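Phage terminase large subunit (Thermus phage P7426, PDB 7KS4) probably acts as an ATP-driven motor that moves viral DNA into empty capsids and as the endonuclease that cuts the genome, this chain being its ATPase domain. Local coordinates at residues L42-S46 against A224-W230; I152-M158 against L180-K186. One frame throughout, in Å; residues are numbered along the deposited sequence.

Contact 1 of 2, residues L42-S46 against A224-W230; sequences LGRQS and AASWDVW. With SO4 (sulfate ion), chain H.
The indole of Trp230 meets Gln45 with its pyrrole edge, where NE1 donates to the carbonyl oxygen O of Gln45 at 2.7 Å. The bond is bent, with 133° at the hydrogen; the oxygen sits slightly off the ring plane, and NE1 lies in the plane of the carbonyl. Gln45 CB packs beside the same edge, 3.7 Å from Trp230 NE1, while the Gln45 amide stands almost perpendicular to the ring (86°) and sends OE1 to Arg233. One indole face carries CG1 of Val229 near its rim; Arg233 adds a cation-pi contact and His24 an edge-to-face one. The Arg44 guanidinium, at the end of an extended chain, receives at its edge a sulfate, probably from the crystallisation liquor, through a weak bond; Arg240 holds the same ion.

A type II turn from Gly43 to Ser46 opens the P-loop. The carbonyls of Arg44 and Gln45 are taken up by 224-230, while Gly43 O accepts Ser46 OG within the turn and the NZ of Lys48. Ser226 OG donates to Arg44 O at 2.6 Å, in the carbonyl plane and on a lone pair. The same OG, beside its own backbone N (chi1 -53°), also lies 3.5 Å from Gly43 C, a closeness possible because Gly43 has no side chain. Two amides of the turn serve the nucleotide: Gln45 N and, more weakly, Ser46 N bond to phosphate oxygens of ADP.

Just before the turn, Leu42 and Ala224 form a parallel bridge, secured by Gly43 N to Ala224 O at 2.9 Å. Their side chains touch (Leu42 CD2 to Ala224 CB, 3.7 Å), and both pack on Val26 of helix 25-32. Strand 219-224 thus borders the sheet beside strand 37-42, and helix 226-229 packs against Tyr237 of helix 234-239.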
loop_
_atom_site.group_PDB
_atom_site.type_symbol
_atom_site.label_atom_id
_atom_site.label_comp_id
_atom_site.label_asym_id
_atom_site.label_seq_id
_atom_site.Cartn_x
_atom_site.Cartn_y
_atom_site.Cartn_z
ATOM N N LEU A 42 -4.008 -10.062 3.167
ATOM C CA LEU A 42 -2.969 -11.041 2.880
ATOM C C LEU A 42 -2.218 -11.370 4.163
ATOM O O LEU A 42 -2.040 -10.518 5.037
ATOM C CB LEU A 42 -1.976 -10.538 1.795
ATOM C CG LEU A 42 -2.527 -9.835 0.543
ATOM C CD1 LEU A 42 -1.394 -9.385 -0.372
ATOM C CD2 LEU A 42 -3.484 -10.726 -0.240
ATOM N N GLY A 43 -1.799 -12.625 4.283
ATOM C CA GLY A 43 -1.020 -13.034 5.432
ATOM C C GLY A 43 0.378 -12.450 5.403
ATOM O O GLY A 43 0.820 -11.848 4.423
ATOM N N ARG A 44 1.091 -12.635 6.511
ATOM C CA ARG A 44 2.487 -12.225 6.571
ATOM C C ARG A 44 3.284 -12.875 5.449
ATOM O O ARG A 44 2.991 -13.993 5.021
ATOM C CB ARG A 44 3.104 -12.610 7.911
ATOM C CG ARG A 44 2.439 -11.968 9.092
ATOM C CD ARG A 44 3.136 -12.372 10.371
ATOM N NE ARG A 44 2.571 -11.693 11.532
ATOM C CZ ARG A 44 3.020 -11.837 12.772
ATOM N NH1 ARG A 44 4.048 -12.641 13.022
ATOM N NH2 ARG A 44 2.440 -11.176 13.765
ATOM N N GLN A 45 4.312 -12.161 4.986
ATOM C CA GLN A 45 5.226 -12.622 3.945
ATOM C C GLN A 45 4.577 -12.645 2.569
ATOM O O GLN A 45 5.079 -13.303 1.655
ATOM C CB GLN A 45 5.793 -14.006 4.278
ATOM C CG GLN A 45 6.443 -14.084 5.651
ATOM C CD GLN A 45 7.094 -15.434 5.921
ATOM O OE1 GLN A 45 6.769 -16.435 5.282
ATOM N NE2 GLN A 45 8.024 -15.461 6.870
ATOM N N SER A 46 3.469 -11.935 2.386
ATOM C CA SER A 46 2.774 -11.958 1.107
ATOM C C SER A 46 3.291 -10.923 0.117
ATOM O O SER A 46 2.841 -10.920 -1.032
ATOM C CB SER A 46 1.273 -11.740 1.318
ATOM O OG SER A 46 0.677 -12.867 1.942
ATOM N N ALA A 224 -4.945 -13.677 0.149
ATOM C CA ALA A 224 -3.956 -14.742 0.053
ATOM C C ALA A 224 -3.426 -15.054 1.441
ATOM O O ALA A 224 -3.042 -14.145 2.183
ATOM C CB ALA A 224 -2.800 -14.353 -0.879
ATOM N N ALA A 225 -3.417 -16.338 1.787
ATOM C CA ALA A 225 -2.689 -16.790 2.956
ATOM C C ALA A 225 -1.193 -16.747 2.673
ATOM O O ALA A 225 -0.751 -16.703 1.524
ATOM C CB ALA A 225 -3.110 -18.213 3.332
ATOM N N SER A 226 -0.404 -16.755 3.743
ATOM C CA SER A 226 1.042 -16.785 3.570
ATOM C C SER A 226 1.459 -17.952 2.684
ATOM O O SER A 226 2.363 -17.819 1.847
ATOM C CB SER A 226 1.724 -16.869 4.931
ATOM O OG SER A 226 1.261 -15.831 5.776
ATOM N N TRP A 227 0.793 -19.099 2.832
ATOM C CA TRP A 227 1.164 -20.280 2.066
ATOM C C TRP A 227 0.598 -20.273 0.655
ATOM O O TRP A 227 1.006 -21.112 -0.155
ATOM C CB TRP A 227 0.719 -21.547 2.798
ATOM C CG TRP A 227 -0.728 -21.570 3.149
ATOM C CD1 TRP A 227 -1.768 -21.840 2.313
ATOM C CD2 TRP A 227 -1.301 -21.320 4.439
ATOM N NE1 TRP A 227 -2.957 -21.773 3.002
ATOM C CE2 TRP A 227 -2.695 -21.459 4.309
ATOM C CE3 TRP A 227 -0.769 -20.994 5.690
ATOM C CZ2 TRP A 227 -3.565 -21.281 5.381
ATOM C CZ3 TRP A 227 -1.635 -20.824 6.754
ATOM C CH2 TRP A 227 -3.015 -20.968 6.592
ATOM N N ASP A 228 -0.328 -19.362 0.339
ATOM C CA ASP A 228 -0.680 -19.135 -1.059
ATOM C C ASP A 228 0.480 -18.500 -1.816
ATOM O O ASP A 228 0.698 -18.808 -2.994
ATOM C CB ASP A 228 -1.921 -18.244 -1.172
ATOM C CG ASP A 228 -3.187 -18.934 -0.695
ATOM O OD1 ASP A 228 -3.311 -20.162 -0.893
ATOM O OD2 ASP A 228 -4.061 -18.243 -0.128
ATOM N N VAL A 229 1.231 -17.619 -1.161
ATOM C CA VAL A 229 2.392 -17.005 -1.791
ATOM C C VAL A 229 3.636 -17.871 -1.629
ATOM O O VAL A 229 4.491 -17.893 -2.517
ATOM C CB VAL A 229 2.639 -15.605 -1.215
ATOM C CG1 VAL A 229 3.734 -14.891 -2.018
ATOM C CG2 VAL A 229 1.336 -14.784 -1.185
ATOM N N TRP A 230 3.757 -18.575 -0.500
ATOM C CA TRP A 230 4.904 -19.430 -0.205
ATOM C C TRP A 230 4.400 -20.851 0.021
ATOM O O TRP A 230 4.325 -21.320 1.167
ATOM C CB TRP A 230 5.674 -18.913 1.008
ATOM C CG TRP A 230 6.259 -17.558 0.782
ATOM C CD1 TRP A 230 5.870 -16.385 1.365
ATOM C CD2 TRP A 230 7.331 -17.229 -0.108
ATOM N NE1 TRP A 230 6.642 -15.348 0.897
ATOM C CE2 TRP A 230 7.547 -15.839 -0.010
ATOM C CE3 TRP A 230 8.133 -17.977 -0.981
ATOM C CZ2 TRP A 230 8.533 -15.183 -0.749
ATOM C CZ3 TRP A 230 9.110 -17.324 -1.713
ATOM C CH2 TRP A 230 9.302 -15.941 -1.593
HETATM S S SO4 H . 7.249 -14.128 13.357
HETATM O O1 SO4 H . 8.040 -15.141 14.052
HETATM O O2 SO4 H . 8.097 -13.411 12.410
HETATM O O3 SO4 H . 6.711 -13.190 14.340
HETATM O O4 SO4 H . 6.151 -14.755 12.624
#

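Contact 2 of 2, residues I152-M158 against L180-K186; sequences ILDEAAM and LIISTPK
Glu155 reaches Thr184 by doubling back: its CB leaves the backbone away from 180-186, and a bend at chi2 (-57°) returns the end of the chain. CD arrives 3.5 Å from Thr184 OG1. Beyond it the carboxylate is gripped twice, OE2 by the backbone N of Thr184 at 2.8 Å in a nearly straight bond (176°), and OE1 by the hydroxyl OG1 of Thr184 at 3.0 Å. Both donors come from the syn side, somewhat out of the carboxylate plane, which should fix its rotation. Lys186 NZ makes only a long salt bridge to OE1, being paired with Glu252. Glu155 is the predicted catalytic residue ending the Walker B motif, and its hold on Thr184, just past the end of the neighbouring strand, is consistent with the glutamate switch proposed for packaging ATPases.

The backbone of Glu155 has left-handed helical torsions, and a 3-10 segment, 156-158, follows. That segment is pinned by Ala156 N to Ile182 O at 3.0 Å, and by Ala157 N to Ser183 OG at 2.9 Å. Ser183 OG in turn donates to Thr184 O. Farther out, Met158 SD rests 3.6 Å from Lys186 CG. Asp154, a magnesium ligand of this protein, is steadied through OD2 by Gln77.

The paired strands belong to the beta-alpha-beta unit joined through helix 161-175, flanked by strands 67-72 and 37-42. Helix 48-62 covers Ile152 and Leu180; helix 190-197 covers Leu153 and Ile181.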
loop_
_atom_site.group_PDB
_atom_site.type_symbol
_atom_site.label_atom_id
_atom_site.label_comp_id
_atom_site.label_asym_id
_atom_site.label_seq_id
_atom_site.Cartn_x
_atom_site.Cartn_y
_atom_site.Cartn_z
ATOM N N ILE A 152 -1.540 4.953 0.940
ATOM C CA ILE A 152 -1.368 3.559 1.322
ATOM C C ILE A 152 -1.647 3.451 2.810
ATOM O O ILE A 152 -1.055 4.188 3.609
ATOM C CB ILE A 152 0.050 3.055 0.997
ATOM C CG1 ILE A 152 0.317 3.174 -0.503
ATOM C CG2 ILE A 152 0.225 1.614 1.484
ATOM C CD1 ILE A 152 1.795 3.349 -0.851
ATOM N N LEU A 153 -2.550 2.543 3.180
ATOM C CA LEU A 153 -2.807 2.215 4.577
ATOM C C LEU A 153 -2.185 0.854 4.835
ATOM O O LEU A 153 -2.623 -0.150 4.264
ATOM C CB LEU A 153 -4.300 2.200 4.905
ATOM C CG LEU A 153 -4.948 3.551 5.202
ATOM C CD1 LEU A 153 -5.024 4.401 3.958
ATOM C CD2 LEU A 153 -6.335 3.355 5.807
ATOM N N ASP A 154 -1.164 0.827 5.682
ATOM C CA ASP A 154 -0.475 -0.403 6.044
ATOM C C ASP A 154 -1.008 -0.893 7.384
ATOM O O ASP A 154 -1.277 -0.092 8.282
ATOM C CB ASP A 154 1.033 -0.174 6.121
ATOM C CG ASP A 154 1.820 -1.468 6.219
ATOM O OD1 ASP A 154 1.318 -2.519 5.771
ATOM O OD2 ASP A 154 2.949 -1.425 6.735
ATOM N N GLU A 155 -1.169 -2.207 7.509
ATOM C CA GLU A 155 -1.877 -2.811 8.643
ATOM C C GLU A 155 -3.146 -2.023 8.967
ATOM O O GLU A 155 -3.417 -1.628 10.108
ATOM C CB GLU A 155 -0.964 -2.942 9.858
ATOM C CG GLU A 155 -0.151 -4.245 9.842
ATOM C CD GLU A 155 -1.043 -5.488 9.756
ATOM O OE1 GLU A 155 -1.788 -5.770 10.722
ATOM O OE2 GLU A 155 -1.024 -6.162 8.707
ATOM N N ALA A 156 -3.944 -1.828 7.918
ATOM C CA ALA A 156 -5.143 -1.004 8.006
ATOM C C ALA A 156 -6.137 -1.520 9.039
ATOM O O ALA A 156 -6.848 -0.723 9.660
ATOM C CB ALA A 156 -5.811 -0.938 6.637
ATOM N N ALA A 157 -6.234 -2.840 9.220
ATOM C CA ALA A 157 -7.220 -3.368 10.158
ATOM C C ALA A 157 -6.927 -2.943 11.589
ATOM O O ALA A 157 -7.812 -3.033 12.448
ATOM C CB ALA A 157 -7.286 -4.892 10.063
ATOM N N MET A 158 -5.708 -2.482 11.861
ATOM C CA MET A 158 -5.338 -1.954 13.163
ATOM C C MET A 158 -5.449 -0.435 13.239
ATOM O O MET A 158 -5.176 0.138 14.298
ATOM C CB MET A 158 -3.910 -2.391 13.509
ATOM C CG MET A 158 -3.796 -3.866 13.850
ATOM S SD MET A 158 -4.663 -4.277 15.383
ATOM C CE MET A 158 -3.546 -3.597 16.608
ATOM N N LEU A 180 -4.694 2.269 -1.581
ATOM C CA LEU A 180 -4.307 0.873 -1.442
ATOM C C LEU A 180 -4.342 0.537 0.046
ATOM O O LEU A 180 -3.525 1.040 0.821
ATOM C CB LEU A 180 -2.928 0.636 -2.046
ATOM C CG LEU A 180 -2.347 -0.765 -1.906
ATOM C CD1 LEU A 180 -3.258 -1.824 -2.522
ATOM C CD2 LEU A 180 -0.962 -0.777 -2.550
ATOM N N ILE A 181 -5.292 -0.309 0.434
ATOM C CA ILE A 181 -5.614 -0.591 1.829
ATOM C C ILE A 181 -5.217 -2.033 2.083
ATOM O O ILE A 181 -5.875 -2.957 1.594
ATOM C CB ILE A 181 -7.101 -0.351 2.113
ATOM C CG1 ILE A 181 -7.462 1.089 1.725
ATOM C CG2 ILE A 181 -7.441 -0.632 3.577
ATOM C CD1 ILE A 181 -8.956 1.372 1.730
ATOM N N ILE A 182 -4.160 -2.230 2.857
ATOM C CA ILE A 182 -3.512 -3.530 2.984
ATOM C C ILE A 182 -3.393 -3.876 4.461
ATOM O O ILE A 182 -3.079 -3.018 5.289
ATOM C CB ILE A 182 -2.125 -3.552 2.297
ATOM C CG1 ILE A 182 -1.178 -2.533 2.931
ATOM C CG2 ILE A 182 -2.283 -3.252 0.823
ATOM C CD1 ILE A 182 0.198 -2.456 2.278
ATOM N N SER A 183 -3.651 -5.139 4.792
ATOM C CA SER A 183 -3.565 -5.542 6.190
ATOM C C SER A 183 -3.650 -7.053 6.320
ATOM O O SER A 183 -4.230 -7.732 5.470
ATOM C CB SER A 183 -4.694 -4.909 7.019
ATOM O OG SER A 183 -4.447 -5.025 8.412
ATOM N N THR A 184 -3.075 -7.566 7.396
ATOM C CA THR A 184 -3.587 -8.827 7.900
ATOM C C THR A 184 -4.882 -8.545 8.656
ATOM O O THR A 184 -5.021 -7.476 9.253
ATOM C CB THR A 184 -2.582 -9.501 8.831
ATOM O OG1 THR A 184 -2.371 -8.667 9.974
ATOM C CG2 THR A 184 -1.255 -9.727 8.115
ATOM N N PRO A 185 -5.857 -9.447 8.612
ATOM C CA PRO A 185 -7.175 -9.118 9.167
ATOM C C PRO A 185 -7.180 -9.116 10.689
ATOM O O PRO A 185 -6.396 -9.813 11.342
ATOM C CB PRO A 185 -8.082 -10.221 8.608
ATOM C CG PRO A 185 -7.165 -11.368 8.353
ATOM C CD PRO A 185 -5.854 -10.757 7.940
ATOM N N LYS A 186 -8.099 -8.335 11.254
ATOM C CA LYS A 186 -8.233 -8.210 12.702
ATOM C C LYS A 186 -9.707 -8.291 13.090
ATOM O O LYS A 186 -10.243 -7.446 13.809
ATOM C CB LYS A 186 -7.586 -6.914 13.187
ATOM C CG LYS A 186 -6.391 -7.130 14.091
ATOM C CD LYS A 186 -5.187 -7.605 13.314
ATOM C CE LYS A 186 -3.968 -7.705 14.200
ATOM N NZ LYS A 186 -2.784 -8.164 13.436
#

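From the N terminus, strand 37-42 delivers the chain into 42-46, the first half of contact 1, whose partner comes 178 residues later. Within that long loop the chain builds strand 67-72 and the antiparallel strands, then enters 152-158. Contact 2 closes soon after, across helix 161-175, and is nested wholly inside contact 1; strand 219-224 then completes the outer closure. The two contacts adjoin, because strand 37-42 lies between 178-183 and 219-224: Leu42 N probably bonds to Ser183 O at 3.3 Å, and Thr184 CG2 packs against Leu42 O. Together they tie the P-loop and the Walker B strand into one ATPase sheet.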